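Putative polyketide biosynthesis enoyl-CoA hydratase homolog pksH (Bacillus subtilis, PDB 3HP0) dehydrates the (S)-3-hydroxy-3-methylglutaryl group tethered to PksL to a 3-methylglutaconyl group during synthesis of the antibiotic bacillaene. Local coordinates at residues Val11-Ala15 and Ser16-Ile20; Ser188-Leu191 and Leu192-Leu196; Lys211-Met214 and Ser215-His219. All blocks are in the same frame, centred on the assembly; numbering follows the deposited sequence.

Interaction 1: residues Val11-Ala15 and Ser16-Ile20; sequences VRFQA and SVCYI
A tight antiparallel hairpin, closed by a type II' turn from Gln14 to Val17, brings Val11-Gln14 against Val17-Ile20. Two hydrogen-bonded pairs hold it: Arg12 with Tyr19 and, next to the turn, Gln14 with Val17, where Gln14 N donates to Val17 O over 2.8 Å. Tyr19 N gives Arg12 O a bond of 2.9 Å. On the face carrying Arg12, Gln14, Val17 and Tyr19, the guanidinium lies nearly flat on the phenol ring, the planes 19° apart and Arg12 CZ 4.5 Å from the Tyr19 centroid, a stacked cation-pi contact. The arginine reaches across to the partner strand, setting NH1 3.8 Å from Tyr19 CD2, near the ring's rim. Gln14 CB meets the edge of the same ring. On the other face of the hairpin, which carries Val11, Phe13, Cys18 and Ile20, Cys18 SG sits over one face of the Phe13 ring, 4.2 Å from its centroid, and also touches Val11 CG1 at 3.8 Å. The cysteine reaches both because its SG is turned anti to N (chi1 173°). Strand 9-14 is an outermost strand of the mixed sheet; strand 17-22 pairs on its other side with strand 53-57, while Val11, Phe13, Cys18 and Ile20 pack against helix 34-48.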
loop_
_atom_site.group_PDB
_atom_site.type_symbol
_atom_site.label_atom_id
_atom_site.label_comp_id
_atom_site.label_asym_id
_atom_site.label_seq_id
_atom_site.Cartn_x
_atom_site.Cartn_y
_atom_site.Cartn_z
ATOM N N VAL A 11 -9.320 -0.336 14.778
ATOM C CA VAL A 11 -8.167 -0.969 15.393
ATOM C C VAL A 11 -8.636 -2.007 16.408
ATOM O O VAL A 11 -9.663 -1.836 17.069
ATOM C CB VAL A 11 -7.255 0.072 16.073
ATOM C CG1 VAL A 11 -5.980 -0.597 16.592
ATOM C CG2 VAL A 11 -6.906 1.161 15.078
ATOM N N ARG A 12 -7.878 -3.091 16.519
ATOM C CA ARG A 12 -8.230 -4.163 17.432
ATOM C C ARG A 12 -6.979 -4.940 17.828
ATOM O O ARG A 12 -6.366 -5.608 16.994
ATOM C CB ARG A 12 -9.229 -5.101 16.746
ATOM C CG ARG A 12 -9.808 -6.178 17.632
ATOM C CD ARG A 12 -9.698 -7.540 16.977
ATOM N NE ARG A 12 -10.244 -7.594 15.620
ATOM C CZ ARG A 12 -10.103 -8.646 14.814
ATOM N NH1 ARG A 12 -9.437 -9.716 15.233
ATOM N NH2 ARG A 12 -10.616 -8.637 13.589
ATOM N N PHE A 13 -6.600 -4.840 19.099
ATOM C CA PHE A 13 -5.436 -5.549 19.594
ATOM C C PHE A 13 -5.831 -6.926 20.085
ATOM O O PHE A 13 -6.962 -7.139 20.534
ATOM C CB PHE A 13 -4.775 -4.797 20.749
ATOM C CG PHE A 13 -4.172 -3.487 20.355
ATOM C CD1 PHE A 13 -4.975 -2.370 20.154
ATOM C CD2 PHE A 13 -2.796 -3.366 20.197
ATOM C CE1 PHE A 13 -4.413 -1.149 19.806
ATOM C CE2 PHE A 13 -2.223 -2.154 19.850
ATOM C CZ PHE A 13 -3.033 -1.039 19.653
ATOM N N GLN A 14 -4.900 -7.867 19.990
ATOM C CA GLN A 14 -5.141 -9.234 20.453
ATOM C C GLN A 14 -3.806 -9.858 20.793
ATOM O O GLN A 14 -3.069 -10.299 19.922
ATOM C CB GLN A 14 -5.867 -10.063 19.386
ATOM C CG GLN A 14 -7.334 -9.657 19.183
ATOM C CD GLN A 14 -8.132 -10.702 18.414
ATOM O OE1 GLN A 14 -7.834 -11.901 18.479
ATOM N NE2 GLN A 14 -9.164 -10.253 17.696
ATOM N N ALA A 15 -3.518 -9.885 22.084
ATOM C CA ALA A 15 -2.270 -10.408 22.585
ATOM C C ALA A 15 -1.187 -9.476 22.069
ATOM O O ALA A 15 -1.243 -8.272 22.296
ATOM C CB ALA A 15 -2.043 -11.861 22.098
ATOM N N SER A 16 -0.235 -10.017 21.333
ATOM C CA SER A 16 0.838 -9.209 20.827
ATOM C C SER A 16 0.648 -8.789 19.363
ATOM O O SER A 16 1.600 -8.392 18.695
ATOM C CB SER A 16 2.126 -9.994 21.031
ATOM O OG SER A 16 1.882 -11.367 20.772
ATOM N N VAL A 17 -0.592 -8.860 18.883
ATOM C CA VAL A 17 -0.929 -8.503 17.508
ATOM C C VAL A 17 -1.890 -7.318 17.396
ATOM O O VAL A 17 -2.806 -7.178 18.197
ATOM C CB VAL A 17 -1.591 -9.683 16.780
ATOM C CG1 VAL A 17 -1.983 -9.261 15.367
ATOM C CG2 VAL A 17 -0.671 -10.870 16.760
ATOM N N CYS A 18 -1.696 -6.482 16.384
ATOM C CA CYS A 18 -2.577 -5.348 16.187
ATOM C C CYS A 18 -3.228 -5.408 14.808
ATOM O O CYS A 18 -2.538 -5.506 13.793
ATOM C CB CYS A 18 -1.825 -4.030 16.320
ATOM S SG CYS A 18 -2.877 -2.640 15.874
ATOM N N TYR A 19 -4.556 -5.353 14.777
ATOM C CA TYR A 19 -5.295 -5.409 13.525
ATOM C C TYR A 19 -5.810 -4.035 13.134
ATOM O O TYR A 19 -6.560 -3.395 13.875
ATOM C CB TYR A 19 -6.482 -6.375 13.635
ATOM C CG TYR A 19 -6.096 -7.827 13.846
ATOM C CD1 TYR A 19 -5.942 -8.699 12.768
ATOM C CD2 TYR A 19 -5.867 -8.316 15.124
ATOM C CE1 TYR A 19 -5.565 -10.027 12.968
ATOM C CE2 TYR A 19 -5.493 -9.630 15.338
ATOM C CZ TYR A 19 -5.341 -10.484 14.266
ATOM O OH TYR A 19 -4.957 -11.788 14.511
ATOM N N ILE A 20 -5.378 -3.586 11.964
ATOM C CA ILE A 20 -5.802 -2.311 11.422
ATOM C C ILE A 20 -6.696 -2.685 10.258
ATOM O O ILE A 20 -6.238 -3.320 9.310
ATOM C CB ILE A 20 -4.622 -1.494 10.883
ATOM C CG1 ILE A 20 -3.750 -1.004 12.034
ATOM C CG2 ILE A 20 -5.149 -0.332 10.060
ATOM C CD1 ILE A 20 -2.504 -0.276 11.578
#

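Interaction 2: residues Ser188-Leu191 and Leu192-Leu196; sequences SDVL and LRKHL
Asp189 meets Arg193 through its carbonyl: Asp189 O takes the bond from Arg193 N at 2.9 Å and also lies over the centre of the guanidinium face, 3.6 Å from Arg193 CZ. The arginine chain bends at chi3 (-68°) to fold back over this first turn. Asp189 occupies the N-cap position without a capping bond from its carboxylate; OD1 instead accepts a hydrogen bond from His106 NE2, tying the start of the helix to strand 102-107. Val190 follows with its two methyls divided between neighbours. CG2 packs against Arg193 NH2 at 3.5 Å, and CG1 against Lys194 CE at 3.7 Å, the lysine running extended alongside the valine. This is the opening of helix 190-199, with i to i+4 backbone bonds beginning at Asp189 and continuing from Val190 O to Lys194 N. At Leu191 the pattern is embellished: its carbonyl receives His195 ND1 at 2.7 Å, a nearly straight bond (166°) in the imidazole plane, though ND1 stands above the carbonyl plane. Both backbone bonds to Leu191 O, from Lys194 N and His195 N, are weak. The ND1 bond restrains the rotation of the imidazole, and Leu191 CD1 lies beside its CE1 at 3.8 Å.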
loop_
_atom_site.group_PDB
_atom_site.type_symbol
_atom_site.label_atom_id
_atom_site.label_comp_id
_atom_site.label_asym_id
_atom_site.label_seq_id
_atom_site.Cartn_x
_atom_site.Cartn_y
_atom_site.Cartn_z
ATOM N N SER A 188 -7.577 -17.955 3.506
ATOM C CA SER A 188 -6.684 -16.941 4.013
ATOM C C SER A 188 -7.320 -16.326 5.249
ATOM O O SER A 188 -8.028 -15.323 5.189
ATOM C CB SER A 188 -6.435 -15.859 2.967
ATOM O OG SER A 188 -7.619 -15.118 2.745
ATOM N N ASP A 189 -7.071 -16.985 6.369
ATOM C CA ASP A 189 -7.554 -16.618 7.696
ATOM C C ASP A 189 -6.824 -17.705 8.450
ATOM O O ASP A 189 -6.128 -17.463 9.443
ATOM C CB ASP A 189 -9.073 -16.821 7.818
ATOM C CG ASP A 189 -9.861 -15.519 7.704
ATOM O OD1 ASP A 189 -9.247 -14.444 7.521
ATOM O OD2 ASP A 189 -11.112 -15.570 7.794
ATOM N N VAL A 190 -6.979 -18.913 7.919
ATOM C CA VAL A 190 -6.318 -20.074 8.455
ATOM C C VAL A 190 -4.845 -19.876 8.142
ATOM O O VAL A 190 -3.974 -20.131 8.964
ATOM C CB VAL A 190 -6.802 -21.366 7.764
ATOM C CG1 VAL A 190 -5.969 -22.548 8.258
ATOM C CG2 VAL A 190 -8.300 -21.580 8.023
ATOM N N LEU A 191 -4.594 -19.413 6.925
ATOM C CA LEU A 191 -3.246 -19.160 6.444
ATOM C C LEU A 191 -2.607 -18.059 7.294
ATOM O O LEU A 191 -1.429 -18.135 7.654
ATOM C CB LEU A 191 -3.286 -18.745 4.971
ATOM C CG LEU A 191 -1.922 -18.522 4.324
ATOM C CD1 LEU A 191 -1.093 -19.781 4.484
ATOM C CD2 LEU A 191 -2.087 -18.148 2.850
ATOM N N LEU A 192 -3.395 -17.042 7.625
ATOM C CA LEU A 192 -2.906 -15.951 8.449
ATOM C C LEU A 192 -2.535 -16.502 9.822
ATOM O O LEU A 192 -1.434 -16.266 10.307
ATOM C CB LEU A 192 -3.977 -14.856 8.574
ATOM C CG LEU A 192 -3.703 -13.735 9.585
ATOM C CD1 LEU A 192 -2.337 -13.108 9.331
ATOM C CD2 LEU A 192 -4.791 -12.683 9.474
ATOM N N ARG A 193 -3.448 -17.251 10.436
ATOM C CA ARG A 193 -3.190 -17.832 11.747
ATOM C C ARG A 193 -1.943 -18.705 11.793
ATOM O O ARG A 193 -1.252 -18.732 12.809
ATOM C CB ARG A 193 -4.398 -18.638 12.232
ATOM C CG ARG A 193 -5.530 -17.787 12.805
ATOM C CD ARG A 193 -6.565 -18.652 13.532
ATOM N NE ARG A 193 -7.310 -19.513 12.617
ATOM C CZ ARG A 193 -8.312 -19.101 11.844
ATOM N NH1 ARG A 193 -8.703 -17.831 11.878
ATOM N NH2 ARG A 193 -8.915 -19.960 11.026
ATOM N N LYS A 194 -1.643 -19.421 10.715
ATOM C CA LYS A 194 -0.449 -20.264 10.708
ATOM C C LYS A 194 0.804 -19.390 10.739
ATOM O O LYS A 194 1.859 -19.803 11.237
ATOM C CB LYS A 194 -0.425 -21.159 9.471
ATOM C CG LYS A 194 -1.601 -22.125 9.396
ATOM C CD LYS A 194 -1.445 -23.111 8.239
ATOM C CE LYS A 194 -2.590 -24.116 8.207
ATOM N NZ LYS A 194 -2.488 -25.033 7.033
ATOM N N HIS A 195 0.677 -18.178 10.199
ATOM C CA HIS A 195 1.776 -17.229 10.179
ATOM C C HIS A 195 1.913 -16.584 11.560
ATOM O O HIS A 195 3.010 -16.535 12.120
ATOM C CB HIS A 195 1.542 -16.155 9.107
ATOM C CG HIS A 195 1.913 -16.594 7.722
ATOM N ND1 HIS A 195 1.142 -17.464 6.979
ATOM C CD2 HIS A 195 3.007 -16.327 6.969
ATOM C CE1 HIS A 195 1.746 -17.717 5.833
ATOM N NE2 HIS A 195 2.881 -17.042 5.801
ATOM N N LEU A 196 0.800 -16.105 12.112
ATOM C CA LEU A 196 0.819 -15.481 13.437
ATOM C C LEU A 196 1.338 -16.465 14.473
ATOM O O LEU A 196 2.047 -16.099 15.403
ATOM C CB LEU A 196 -0.580 -15.013 13.834
ATOM C CG LEU A 196 -1.167 -13.928 12.925
ATOM C CD1 LEU A 196 -2.536 -13.502 13.446
ATOM C CD2 LEU A 196 -0.213 -12.733 12.862
#

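Interaction 3: residues Lys211-Met214 and Ser215-His219; sequences KQFM and SSLDH
Successive i to i+4 backbone bonds carry the chain through the last turns of helix 204-217, from Lys211 O to Ser215 N at 2.9 Å and from Gln212 O to Ser216 N at 3.0 Å, before weakening at Met214 O, whose bonds from Leu217 N and Asp218 N are both weak. Phe213 O is gripped twice. Leu217 N reaches it at 3.1 Å, and Ser216 OG donates to it at 3.0 Å, both from the same face of the carbonyl plane. The serine hydroxyl can turn back to this carbonyl because it sits between the backbone N and carbonyl carbon (chi1 74°). One turn apart on the helix, Phe213 and Leu217 meet by their side chains: Leu217 CD2 comes obliquely to the ring and touches Phe213 CE2 at 3.7 Å and CZ at the same distance. Phe213 has CG anti to its N (chi1 171°), which swings the ring beside the leucine.

This is the C-terminal end of the helix; Asp218 is the first residue to leave helical geometry, and His219 already holds the N-cap position of helix 220-235. Asp218 OD1 accepts a hydrogen bond from Gln220 N, at the first residue of helix 220-235, within the short junction between the helices. Around the helix from Phe213, a water donates to Lys211 O at 2.7 Å and accepts from Ser215 OG over a long 3.3 Å, a water-mediated link in addition to the backbone bond between these residues. The lysine's own amine goes elsewhere, making a salt bridge with Asp123 and a hydrogen bond to the carbonyl of Tyr101.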
loop_
_atom_site.group_PDB
_atom_site.type_symbol
_atom_site.label_atom_id
_atom_site.label_comp_id
_atom_site.label_asym_id
_atom_site.label_seq_id
_atom_site.Cartn_x
_atom_site.Cartn_y
_atom_site.Cartn_z
ATOM N N LYS A 211 15.161 -6.128 11.591
ATOM C CA LYS A 211 14.673 -5.225 10.556
ATOM C C LYS A 211 15.605 -4.027 10.384
ATOM O O LYS A 211 15.814 -3.572 9.260
ATOM C CB LYS A 211 13.229 -4.769 10.834
ATOM C CG LYS A 211 12.242 -5.946 10.915
ATOM C CD LYS A 211 10.954 -5.722 10.148
ATOM C CE LYS A 211 10.178 -4.530 10.674
ATOM N NZ LYS A 211 8.999 -4.159 9.848
ATOM N N GLN A 212 16.187 -3.520 11.472
ATOM C CA GLN A 212 17.099 -2.388 11.333
ATOM C C GLN A 212 18.270 -2.798 10.463
ATOM O O GLN A 212 18.696 -2.051 9.588
ATOM C CB GLN A 212 17.604 -1.890 12.695
ATOM C CG GLN A 212 16.487 -1.346 13.574
ATOM C CD GLN A 212 16.991 -0.785 14.897
ATOM O OE1 GLN A 212 18.128 -1.058 15.312
ATOM N NE2 GLN A 212 16.144 -0.004 15.572
ATOM N N PHE A 213 18.780 -4.000 10.691
ATOM C CA PHE A 213 19.894 -4.519 9.900
ATOM C C PHE A 213 19.542 -4.596 8.393
ATOM O O PHE A 213 20.329 -4.163 7.548
ATOM C CB PHE A 213 20.279 -5.903 10.423
ATOM C CG PHE A 213 21.257 -6.624 9.554
ATOM C CD1 PHE A 213 22.596 -6.268 9.560
ATOM C CD2 PHE A 213 20.831 -7.640 8.701
ATOM C CE1 PHE A 213 23.506 -6.907 8.731
ATOM C CE2 PHE A 213 21.725 -8.280 7.874
ATOM C CZ PHE A 213 23.072 -7.915 7.886
HETATM N N MSE A 214 18.374 -5.153 8.064
HETATM C CA MSE A 214 17.952 -5.253 6.660
HETATM C C MSE A 214 17.834 -3.843 6.062
HETATM O O MSE A 214 18.182 -3.625 4.905
HETATM C CB MSE A 214 16.597 -5.990 6.520
HETATM C CG MSE A 214 16.670 -7.492 6.737
HETATM SE SE MSE A 214 17.849 -8.420 5.456
HETATM C CE MSE A 214 16.458 -9.306 4.370
ATOM N N SER A 215 17.342 -2.891 6.854
ATOM C CA SER A 215 17.218 -1.517 6.384
ATOM C C SER A 215 18.568 -0.897 6.045
ATOM O O SER A 215 18.705 -0.263 5.007
ATOM C CB SER A 215 16.540 -0.638 7.434
ATOM O OG SER A 215 15.134 -0.734 7.331
ATOM N N SER A 216 19.561 -1.070 6.915
ATOM C CA SER A 216 20.869 -0.474 6.659
ATOM C C SER A 216 21.542 -1.117 5.448
ATOM O O SER A 216 22.321 -0.485 4.741
ATOM C CB SER A 216 21.771 -0.590 7.892
ATOM O OG SER A 216 22.236 -1.910 8.060
ATOM N N LEU A 217 21.210 -2.375 5.197
ATOM C CA LEU A 217 21.777 -3.099 4.075
ATOM C C LEU A 217 21.222 -2.601 2.738
ATOM O O LEU A 217 21.904 -2.648 1.719
ATOM C CB LEU A 217 21.472 -4.583 4.238
ATOM C CG LEU A 217 22.606 -5.578 4.019
ATOM C CD1 LEU A 217 23.850 -5.157 4.804
ATOM C CD2 LEU A 217 22.116 -6.959 4.448
ATOM N N ASP A 218 19.990 -2.108 2.746
ATOM C CA ASP A 218 19.361 -1.645 1.513
ATOM C C ASP A 218 18.615 -0.305 1.630
ATOM O O ASP A 218 17.562 -0.233 2.263
ATOM C CB ASP A 218 18.416 -2.749 1.011
ATOM C CG ASP A 218 17.502 -2.280 -0.106
ATOM O OD1 ASP A 218 17.934 -1.427 -0.908
ATOM O OD2 ASP A 218 16.353 -2.775 -0.190
ATOM N N HIS A 219 19.153 0.738 1.000
ATOM C CA HIS A 219 18.544 2.082 1.034
ATOM C C HIS A 219 17.706 2.403 -0.206
ATOM O O HIS A 219 17.305 3.544 -0.417
ATOM C CB HIS A 219 19.624 3.168 1.177
ATOM C CG HIS A 219 20.288 3.201 2.518
ATOM N ND1 HIS A 219 21.118 4.232 2.908
ATOM C CD2 HIS A 219 20.244 2.341 3.562
ATOM C CE1 HIS A 219 21.554 4.005 4.134
ATOM N NE2 HIS A 219 21.038 2.864 4.555
HETATM O O HOH W 1 13.670 -3.678 7.608
#

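Interactions 1 and 2 touch, their centres 14 Å apart: Tyr19 OH of the hairpin packs on Leu196 CD1 of helix 190-199 at 3.2 Å, so the helix lies against the face of the sheet that carries the tyrosine, opposite helix 34-48. Interaction 3 stands apart, its centre about 26 Å from that of interaction 1 and 27 Å from that of interaction 2, with nearest atoms about 12 and 13 Å away. It is nonetheless close in sequence to interaction 2, since helix 204-217 follows helix 190-199 directly. All three are surface contacts of the crotonase-like fold, and none includes the active-site residues Asp68 and Glu137, from which they lie away.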